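D-hydantoinase (Ralstonia pickettii, PDB 1NFG) is a zinc-dependent hydrolase that probably opens the cyclic amide bond of D-hydantoin derivatives stereospecifically. Local coordinates at residues A38-D43 / I434-S439; D71-A76 / I117-H122; R213-A218 / F285-R290. All blocks are in the same frame, centred on the assembly; numbering follows the deposited sequence.

Interaction 1. Residues A38-D43 / I434-S439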
loop_
_atom_site.group_PDB
_atom_site.type_symbol
_atom_site.label_atom_id
_atom_site.label_comp_id
_atom_site.label_asym_id
_atom_site.label_seq_id
_atom_site.Cartn_x
_atom_site.Cartn_y
_atom_site.Cartn_z
ATOM N N ALA A 38 55.496 -1.739 -22.592
ATOM C CA ALA A 38 54.869 -2.598 -21.601
ATOM C C ALA A 38 55.235 -4.069 -21.761
ATOM O O ALA A 38 55.256 -4.599 -22.874
ATOM C CB ALA A 38 53.361 -2.434 -21.667
ATOM N N GLU A 39 55.521 -4.720 -20.636
ATOM C CA GLU A 39 55.867 -6.137 -20.626
ATOM C C GLU A 39 54.939 -6.886 -21.564
ATOM O O GLU A 39 55.382 -7.612 -22.451
ATOM C CB GLU A 39 55.725 -6.709 -19.212
ATOM C CG GLU A 39 56.913 -6.437 -18.315
ATOM C CD GLU A 39 58.094 -7.335 -18.646
ATOM O OE1 GLU A 39 58.476 -7.413 -19.838
ATOM O OE2 GLU A 39 58.643 -7.963 -17.710
ATOM N N ARG A 40 53.641 -6.701 -21.366
ATOM C CA ARG A 40 52.666 -7.363 -22.207
ATOM C C ARG A 40 51.600 -6.380 -22.647
ATOM O O ARG A 40 51.326 -5.398 -21.962
ATOM C CB ARG A 40 52.020 -8.520 -21.452
ATOM C CG ARG A 40 51.034 -9.311 -22.283
ATOM C CD ARG A 40 50.420 -10.420 -21.461
ATOM N NE ARG A 40 49.551 -11.264 -22.269
ATOM C CZ ARG A 40 49.036 -12.416 -21.854
ATOM N NH1 ARG A 40 49.302 -12.862 -20.633
ATOM N NH2 ARG A 40 48.275 -13.132 -22.672
ATOM N N THR A 41 51.017 -6.646 -23.807
ATOM C CA THR A 41 49.962 -5.805 -24.341
ATOM C C THR A 41 48.821 -6.713 -24.753
ATOM O O THR A 41 49.028 -7.718 -25.434
ATOM C CB THR A 41 50.431 -4.994 -25.571
ATOM O OG1 THR A 41 51.344 -3.968 -25.152
ATOM C CG2 THR A 41 49.239 -4.351 -26.274
ATOM N N ILE A 42 47.616 -6.373 -24.312
ATOM C CA ILE A 42 46.449 -7.165 -24.655
ATOM C C ILE A 42 45.567 -6.365 -25.606
ATOM O O ILE A 42 45.337 -5.168 -25.405
ATOM C CB ILE A 42 45.650 -7.548 -23.400
ATOM C CG1 ILE A 42 46.521 -8.411 -22.480
ATOM C CG2 ILE A 42 44.383 -8.288 -23.802
ATOM C CD1 ILE A 42 45.877 -8.755 -21.141
ATOM N N ASP A 43 45.094 -7.034 -26.651
ATOM C CA ASP A 43 44.244 -6.394 -27.640
ATOM C C ASP A 43 42.778 -6.653 -27.309
ATOM O O ASP A 43 42.249 -7.733 -27.587
ATOM C CB ASP A 43 44.559 -6.945 -29.029
ATOM C CG ASP A 43 44.071 -6.035 -30.138
ATOM O OD1 ASP A 43 43.065 -5.324 -29.930
ATOM O OD2 ASP A 43 44.689 -6.040 -31.221
ATOM N N ILE A 434 44.897 -14.054 -15.018
ATOM C CA ILE A 434 44.622 -15.360 -14.425
ATOM C C ILE A 434 43.744 -16.225 -15.311
ATOM O O ILE A 434 43.645 -17.432 -15.115
ATOM C CB ILE A 434 44.019 -15.224 -13.005
ATOM C CG1 ILE A 434 42.696 -14.456 -13.047
ATOM C CG2 ILE A 434 45.030 -14.513 -12.095
ATOM C CD1 ILE A 434 42.076 -14.235 -11.670
ATOM N N VAL A 435 43.103 -15.603 -16.290
ATOM C CA VAL A 435 42.292 -16.347 -17.250
ATOM C C VAL A 435 42.672 -15.726 -18.580
ATOM O O VAL A 435 42.578 -14.515 -18.742
ATOM C CB VAL A 435 40.770 -16.181 -17.020
ATOM C CG1 VAL A 435 40.006 -16.986 -18.064
ATOM C CG2 VAL A 435 40.394 -16.658 -15.625
ATOM N N ASP A 436 43.137 -16.548 -19.511
ATOM C CA ASP A 436 43.560 -16.062 -20.820
ATOM C C ASP A 436 42.703 -16.736 -21.875
ATOM O O ASP A 436 42.698 -17.963 -21.986
ATOM C CB ASP A 436 45.033 -16.412 -21.055
ATOM C CG ASP A 436 45.697 -15.521 -22.097
ATOM O OD1 ASP A 436 45.066 -15.217 -23.135
ATOM O OD2 ASP A 436 46.867 -15.136 -21.881
ATOM N N GLU A 437 41.984 -15.934 -22.649
ATOM C CA GLU A 437 41.106 -16.454 -23.693
ATOM C C GLU A 437 40.351 -17.724 -23.299
ATOM O O GLU A 437 40.249 -18.663 -24.093
ATOM C CB GLU A 437 41.889 -16.715 -24.979
ATOM C CG GLU A 437 42.407 -15.455 -25.656
ATOM C CD GLU A 437 41.328 -14.405 -25.871
ATOM O OE1 GLU A 437 40.252 -14.750 -26.413
ATOM O OE2 GLU A 437 41.566 -13.232 -25.501
ATOM N N GLY A 438 39.834 -17.756 -22.071
ATOM C CA GLY A 438 39.069 -18.908 -21.624
ATOM C C GLY A 438 39.775 -19.984 -20.823
ATOM O O GLY A 438 39.120 -20.896 -20.307
ATOM N N SER A 439 41.097 -19.900 -20.705
ATOM C CA SER A 439 41.838 -20.908 -19.950
ATOM C C SER A 439 42.386 -20.371 -18.647
ATOM O O SER A 439 43.058 -19.341 -18.624
ATOM C CB SER A 439 42.992 -21.464 -20.784
ATOM O OG SER A 439 42.506 -22.074 -21.968
HETATM O O HOH W 1 48.722 -15.653 -19.882
#
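R40 and D436 form a surface salt bridge between strand 40-43 and the hairpin end of strand 432-436, in the beta-rich region that the two ends of the chain build beside the barrel in this family. R40 NH2 donates to D436 OD2 at 2.6 Å with an N-H...O angle of 163°, a nearly straight bond. The acceptor lies at the edge of the guanidinium, close to its plane, and is met on the syn side of the carboxylate; the two planes are turned 33° apart. With D436 OD1 3.9 Å from R40 NH2, the direct grip is single rather than bidentate. A bridging water supplies the second link: it accepts from R40 NH1 at 2.9 Å and donates to D436 OD2 at 2.8 Å, so this one oxygen takes two bonds. R40 reaches the partner as an extended rod, its CG anti to the backbone N (chi1 -177°), and D436 comes to meet it from the opposite direction. D436 also opens the type I' turn that ends at S439, closed by backbone bonds in both directions between these residues, which holds the backbone from which the D436 carboxylate projects. E437 makes a salt bridge to R47, and the R40 and I42 side chains lie against V433. Strand 3-6 runs parallel beside strand 40-43, and strand 419-429 pairs antiparallel with strand 432-436.

Interaction 2. Residues D71-A76 / I117-H122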
loop_
_atom_site.group_PDB
_atom_site.type_symbol
_atom_site.label_atom_id
_atom_site.label_comp_id
_atom_site.label_asym_id
_atom_site.label_seq_id
_atom_site.Cartn_x
_atom_site.Cartn_y
_atom_site.Cartn_z
ATOM N N ASP A 71 32.524 -28.371 -3.855
ATOM C CA ASP A 71 33.527 -27.350 -4.112
ATOM C C ASP A 71 34.295 -26.991 -2.861
ATOM O O ASP A 71 33.797 -27.131 -1.747
ATOM C CB ASP A 71 32.893 -26.061 -4.660
ATOM C CG ASP A 71 32.821 -26.039 -6.169
ATOM O OD1 ASP A 71 33.701 -26.640 -6.821
ATOM O OD2 ASP A 71 31.891 -25.403 -6.706
ATOM N N THR A 72 35.520 -26.521 -3.066
ATOM C CA THR A 72 36.386 -26.083 -1.982
ATOM C C THR A 72 36.717 -24.639 -2.317
ATOM O O THR A 72 36.345 -24.146 -3.378
ATOM C CB THR A 72 37.702 -26.887 -1.932
ATOM O OG1 THR A 72 38.399 -26.746 -3.179
ATOM C CG2 THR A 72 37.419 -28.356 -1.669
ATOM N N PHE A 73 37.414 -23.961 -1.421
ATOM C CA PHE A 73 37.784 -22.581 -1.672
ATOM C C PHE A 73 38.592 -22.477 -2.970
ATOM O O PHE A 73 38.534 -21.467 -3.668
ATOM C CB PHE A 73 38.594 -22.054 -0.497
ATOM C CG PHE A 73 38.099 -20.752 0.037
ATOM C CD1 PHE A 73 38.375 -19.562 -0.627
ATOM C CD2 PHE A 73 37.360 -20.709 1.213
ATOM C CE1 PHE A 73 37.921 -18.340 -0.121
ATOM C CE2 PHE A 73 36.902 -19.501 1.727
ATOM C CZ PHE A 73 37.182 -18.314 1.063
ATOM N N ALA A 74 39.331 -23.535 -3.297
ATOM C CA ALA A 74 40.156 -23.558 -4.500
ATOM C C ALA A 74 39.365 -23.809 -5.780
ATOM O O ALA A 74 39.524 -23.084 -6.757
ATOM C CB ALA A 74 41.241 -24.603 -4.356
ATOM N N THR A 75 38.527 -24.841 -5.784
ATOM C CA THR A 75 37.734 -25.164 -6.966
ATOM C C THR A 75 36.718 -24.082 -7.309
ATOM O O THR A 75 36.428 -23.842 -8.479
ATOM C CB THR A 75 36.958 -26.484 -6.790
ATOM O OG1 THR A 75 36.195 -26.432 -5.577
ATOM C CG2 THR A 75 37.905 -27.660 -6.751
ATOM N N ALA A 76 36.167 -23.433 -6.290
ATOM C CA ALA A 76 35.172 -22.393 -6.522
ATOM C C ALA A 76 35.787 -21.113 -7.080
ATOM O O ALA A 76 35.326 -20.601 -8.103
ATOM C CB ALA A 76 34.409 -22.091 -5.228
ATOM N N ILE A 117 41.242 -16.090 -6.537
ATOM C CA ILE A 117 40.901 -14.666 -6.538
ATOM C C ILE A 117 40.828 -14.124 -5.114
ATOM O O ILE A 117 40.842 -14.888 -4.150
ATOM C CB ILE A 117 39.533 -14.417 -7.215
ATOM C CG1 ILE A 117 38.419 -15.028 -6.350
ATOM C CG2 ILE A 117 39.526 -15.026 -8.617
ATOM C CD1 ILE A 117 37.009 -14.904 -6.910
ATOM N N ASP A 118 40.740 -12.801 -4.995
ATOM C CA ASP A 118 40.669 -12.139 -3.696
ATOM C C ASP A 118 39.361 -12.451 -2.975
ATOM O O ASP A 118 38.355 -12.786 -3.607
ATOM C CB ASP A 118 40.868 -10.629 -3.876
ATOM C CG ASP A 118 42.325 -10.269 -4.180
ATOM O OD1 ASP A 118 43.092 -11.187 -4.540
ATOM O OD2 ASP A 118 42.706 -9.082 -4.063
ATOM N N TYR A 119 39.378 -12.348 -1.648
ATOM C CA TYR A 119 38.199 -12.676 -0.852
ATOM C C TYR A 119 38.136 -11.962 0.493
ATOM O O TYR A 119 39.164 -11.610 1.076
ATOM C CB TYR A 119 38.167 -14.185 -0.611
ATOM C CG TYR A 119 39.400 -14.685 0.110
ATOM C CD1 TYR A 119 39.518 -14.572 1.495
ATOM C CD2 TYR A 119 40.493 -15.180 -0.605
ATOM C CE1 TYR A 119 40.699 -14.931 2.153
ATOM C CE2 TYR A 119 41.679 -15.540 0.041
ATOM C CZ TYR A 119 41.774 -15.409 1.417
ATOM O OH TYR A 119 42.951 -15.739 2.051
ATOM N N GLY A 120 36.909 -11.756 0.967
ATOM C CA GLY A 120 36.668 -11.120 2.252
ATOM C C GLY A 120 35.741 -12.062 3.000
ATOM O O GLY A 120 35.347 -13.088 2.436
ATOM N N TYR A 121 35.390 -11.754 4.247
ATOM C CA TYR A 121 34.494 -12.641 4.997
ATOM C C TYR A 121 33.302 -11.941 5.616
ATOM O O TYR A 121 33.387 -10.786 6.028
ATOM C CB TYR A 121 35.194 -13.330 6.183
ATOM C CG TYR A 121 36.430 -14.166 5.921
ATOM C CD1 TYR A 121 36.561 -14.943 4.769
ATOM C CD2 TYR A 121 37.452 -14.217 6.875
ATOM C CE1 TYR A 121 37.686 -15.752 4.576
ATOM C CE2 TYR A 121 38.575 -15.021 6.694
ATOM C CZ TYR A 121 38.690 -15.781 5.547
ATOM O OH TYR A 121 39.818 -16.550 5.364
ATOM N N HIS A 122 32.190 -12.664 5.685
ATOM C CA HIS A 122 30.998 -12.183 6.377
ATOM C C HIS A 122 31.044 -13.145 7.554
ATOM O O HIS A 122 31.480 -14.293 7.394
ATOM C CB HIS A 122 29.703 -12.477 5.623
ATOM C CG HIS A 122 29.569 -11.759 4.323
ATOM N ND1 HIS A 122 29.565 -10.385 4.231
ATOM C CD2 HIS A 122 29.373 -12.227 3.068
ATOM C CE1 HIS A 122 29.369 -10.035 2.973
ATOM N NE2 HIS A 122 29.249 -11.135 2.247
#
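An aromatic cluster joins the start of helix 73-82 to strand 118-124, in the layer between barrel strands and outer helices of the amidohydrolase TIM barrel. F73, the first helical residue, points the edge of its ring at the face of Y119: the centroids are 5.4 Å apart and the planes stand at 71°, a T-shaped pair. The touching atom is F73 CE1, 3.9 Å from Y119 CG and lying over one face of the tyrosine near the root of its ring. Y119 CG stands between the backbone N and the carbonyl carbon (chi1 59°), the rotation in which the ring meets F73 CE1 with a face. F73 CZ reaches Y121 differently, meeting CE1 at the rim of that ring at 4.4 Å. Y121 follows Y119 by two residues, and although its CB does not head for the helix as that of Y119 does, its ring still reaches the same phenylalanine. Y121 is also held at its far end, where OH bonds to D108 OD1. The helix start that carries F73 is fixed by a capping box: T75 N donates to T72 OG1 at 3.2 Å, and T72 N donates to T75 OG1 at 2.6 Å with an N-H...O angle of 172°. All three aromatic residues are buried and rest on A111 of helix 100-111. Strand 85-93 pairs in parallel with strand 118-124; its I88 touches Y119 and its D90 touches F73.

Interaction 3. Residues R213-A218 / F285-R290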
loop_
_atom_site.group_PDB
_atom_site.type_symbol
_atom_site.label_atom_id
_atom_site.label_comp_id
_atom_site.label_asym_id
_atom_site.label_seq_id
_atom_site.Cartn_x
_atom_site.Cartn_y
_atom_site.Cartn_z
ATOM N N ARG A 213 4.726 -16.026 1.716
ATOM C CA ARG A 213 4.362 -15.442 3.001
ATOM C C ARG A 213 5.425 -15.710 4.058
ATOM O O ARG A 213 5.713 -14.848 4.889
ATOM C CB ARG A 213 3.031 -15.995 3.487
ATOM C CG ARG A 213 2.366 -15.115 4.524
ATOM C CD ARG A 213 1.673 -13.977 3.818
ATOM N NE ARG A 213 2.358 -12.697 3.942
ATOM C CZ ARG A 213 2.284 -11.740 3.023
ATOM N NH1 ARG A 213 1.571 -11.936 1.920
ATOM N NH2 ARG A 213 2.895 -10.581 3.217
ATOM N N VAL A 214 5.991 -16.915 4.027
ATOM C CA VAL A 214 7.032 -17.310 4.969
ATOM C C VAL A 214 8.207 -16.338 4.870
ATOM O O VAL A 214 8.760 -15.901 5.886
ATOM C CB VAL A 214 7.529 -18.740 4.674
ATOM C CG1 VAL A 214 8.708 -19.085 5.573
ATOM C CG2 VAL A 214 6.401 -19.731 4.883
ATOM N N GLU A 215 8.578 -15.998 3.638
ATOM C CA GLU A 215 9.674 -15.065 3.405
ATOM C C GLU A 215 9.256 -13.642 3.779
ATOM O O GLU A 215 9.955 -12.951 4.526
ATOM C CB GLU A 215 10.098 -15.103 1.926
ATOM C CG GLU A 215 11.365 -14.305 1.615
ATOM C CD GLU A 215 11.784 -14.388 0.149
ATOM O OE1 GLU A 215 11.482 -15.414 -0.503
ATOM O OE2 GLU A 215 12.428 -13.431 -0.349
ATOM N N ALA A 216 8.109 -13.213 3.259
ATOM C CA ALA A 216 7.601 -11.864 3.500
ATOM C C ALA A 216 7.557 -11.487 4.976
ATOM O O ALA A 216 8.111 -10.465 5.380
ATOM C CB ALA A 216 6.214 -11.717 2.876
ATOM N N GLU A 217 6.899 -12.319 5.777
ATOM C CA GLU A 217 6.771 -12.069 7.210
ATOM C C GLU A 217 8.138 -11.831 7.854
ATOM O O GLU A 217 8.374 -10.784 8.462
ATOM C CB GLU A 217 6.060 -13.254 7.882
ATOM C CG GLU A 217 5.688 -13.051 9.355
ATOM C CD GLU A 217 6.898 -12.995 10.265
ATOM O OE1 GLU A 217 7.657 -13.992 10.302
ATOM O OE2 GLU A 217 7.093 -11.956 10.939
ATOM N N ALA A 218 9.038 -12.801 7.707
ATOM C CA ALA A 218 10.377 -12.700 8.284
ATOM C C ALA A 218 11.064 -11.421 7.827
ATOM O O ALA A 218 11.670 -10.696 8.629
ATOM C CB ALA A 218 11.200 -13.909 7.891
ATOM N N PHE A 285 16.754 -24.972 -3.549
ATOM C CA PHE A 285 17.535 -23.950 -2.867
ATOM C C PHE A 285 16.551 -23.109 -2.072
ATOM O O PHE A 285 15.340 -23.200 -2.284
ATOM C CB PHE A 285 18.335 -23.097 -3.856
ATOM C CG PHE A 285 17.570 -22.693 -5.076
ATOM C CD1 PHE A 285 16.583 -21.720 -5.006
ATOM C CD2 PHE A 285 17.846 -23.286 -6.304
ATOM C CE1 PHE A 285 15.885 -21.344 -6.141
ATOM C CE2 PHE A 285 17.155 -22.917 -7.443
ATOM C CZ PHE A 285 16.172 -21.944 -7.365
ATOM N N THR A 286 17.069 -22.299 -1.157
ATOM C CA THR A 286 16.222 -21.494 -0.297
ATOM C C THR A 286 16.580 -20.011 -0.268
ATOM O O THR A 286 17.755 -19.656 -0.216
ATOM C CB THR A 286 16.283 -22.054 1.140
ATOM O OG1 THR A 286 15.790 -23.400 1.141
ATOM C CG2 THR A 286 15.466 -21.202 2.099
ATOM N N PRO A 287 15.564 -19.126 -0.303
ATOM C CA PRO A 287 14.142 -19.475 -0.375
ATOM C C PRO A 287 13.832 -20.212 -1.671
ATOM O O PRO A 287 14.654 -20.242 -2.588
ATOM C CB PRO A 287 13.457 -18.121 -0.276
ATOM C CG PRO A 287 14.348 -17.386 0.668
ATOM C CD PRO A 287 15.722 -17.719 0.115
ATOM N N PRO A 288 12.638 -20.812 -1.771
ATOM C CA PRO A 288 12.246 -21.559 -2.971
ATOM C C PRO A 288 12.129 -20.721 -4.235
ATOM O O PRO A 288 11.878 -19.517 -4.175
ATOM C CB PRO A 288 10.886 -22.157 -2.587
ATOM C CG PRO A 288 10.867 -22.110 -1.101
ATOM C CD PRO A 288 11.543 -20.811 -0.787
ATOM N N ALA A 289 12.300 -21.377 -5.380
ATOM C CA ALA A 289 12.158 -20.717 -6.667
ATOM C C ALA A 289 10.709 -20.238 -6.720
ATOM O O ALA A 289 9.795 -20.962 -6.318
ATOM C CB ALA A 289 12.421 -21.699 -7.785
ATOM N N ARG A 290 10.496 -19.027 -7.221
ATOM C CA ARG A 290 9.155 -18.467 -7.295
ATOM C C ARG A 290 8.464 -18.643 -8.648
ATOM O O ARG A 290 8.463 -19.735 -9.214
ATOM C CB ARG A 290 9.217 -16.993 -6.915
ATOM C CG ARG A 290 9.865 -16.751 -5.558
ATOM C CD ARG A 290 9.241 -17.632 -4.488
ATOM N NE ARG A 290 9.633 -17.220 -3.144
ATOM C CZ ARG A 290 9.312 -17.881 -2.037
ATOM N NH1 ARG A 290 8.591 -18.995 -2.108
ATOM N NH2 ARG A 290 9.711 -17.426 -0.856
#
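The first turns of helix 212-229 face an irregular loop, 285-290, and the backbones come closest at E215 and P287, whose CA atoms are 7.3 Å apart. A cis peptide between T286 and P287 bends the loop there. E215 bridges the gap with CG anti to its amide nitrogen (chi1 -172°) and the chain extended beyond. Its OE1 accepts from R290 NH2 at 2.7 Å in a buried salt bridge, the N-H...O angle being 165°. OE1 lies close to the guanidinium plane and is met on the anti side of the carboxylate, with the two flat groups 21° apart. The same OE1 is 3.4 Å from P287 CB, P287 CG is 4.0 Å from E215 CD, and the two side chains cross at about a right angle. T239 OG1 binds both E215 OE1 and R290 NE, tying the pair together; S243 OG hydrogen-bonds to E215 OE2, and R290 NH1 donates to R210 O. The P287 side chain comes within about 3 Å of that of the zinc ligand H237 and about 5 Å of a zinc ion, while T286 probably binds substrate. The arrangement is consistent with a second shell behind the binuclear zinc site of an amidohydrolase barrel.

From the N terminus, the chain first passes 38-43, whose partner comes only at 434-439, so interaction 1 closes a loop spanning most of the protein. Within it, interaction 2 opens at 71-76 and closes at 117-122; interaction 3 then runs from 213-218 to 285-290. The two inner loops follow in series and do not cross. Interaction 1 ties the terminal beta-rich region together, interaction 2 joins helix 73-82 to barrel strand 118-124, and interaction 3 fastens helix 212-229 to the 285-290 loop near the zinc site. I434 CD1 touches I117 CG2 at 4.1 Å, linking interactions 1 and 2, whereas interactions 2 and 3 lie on opposite sides of the chain's centre, their centres about 26 Å apart.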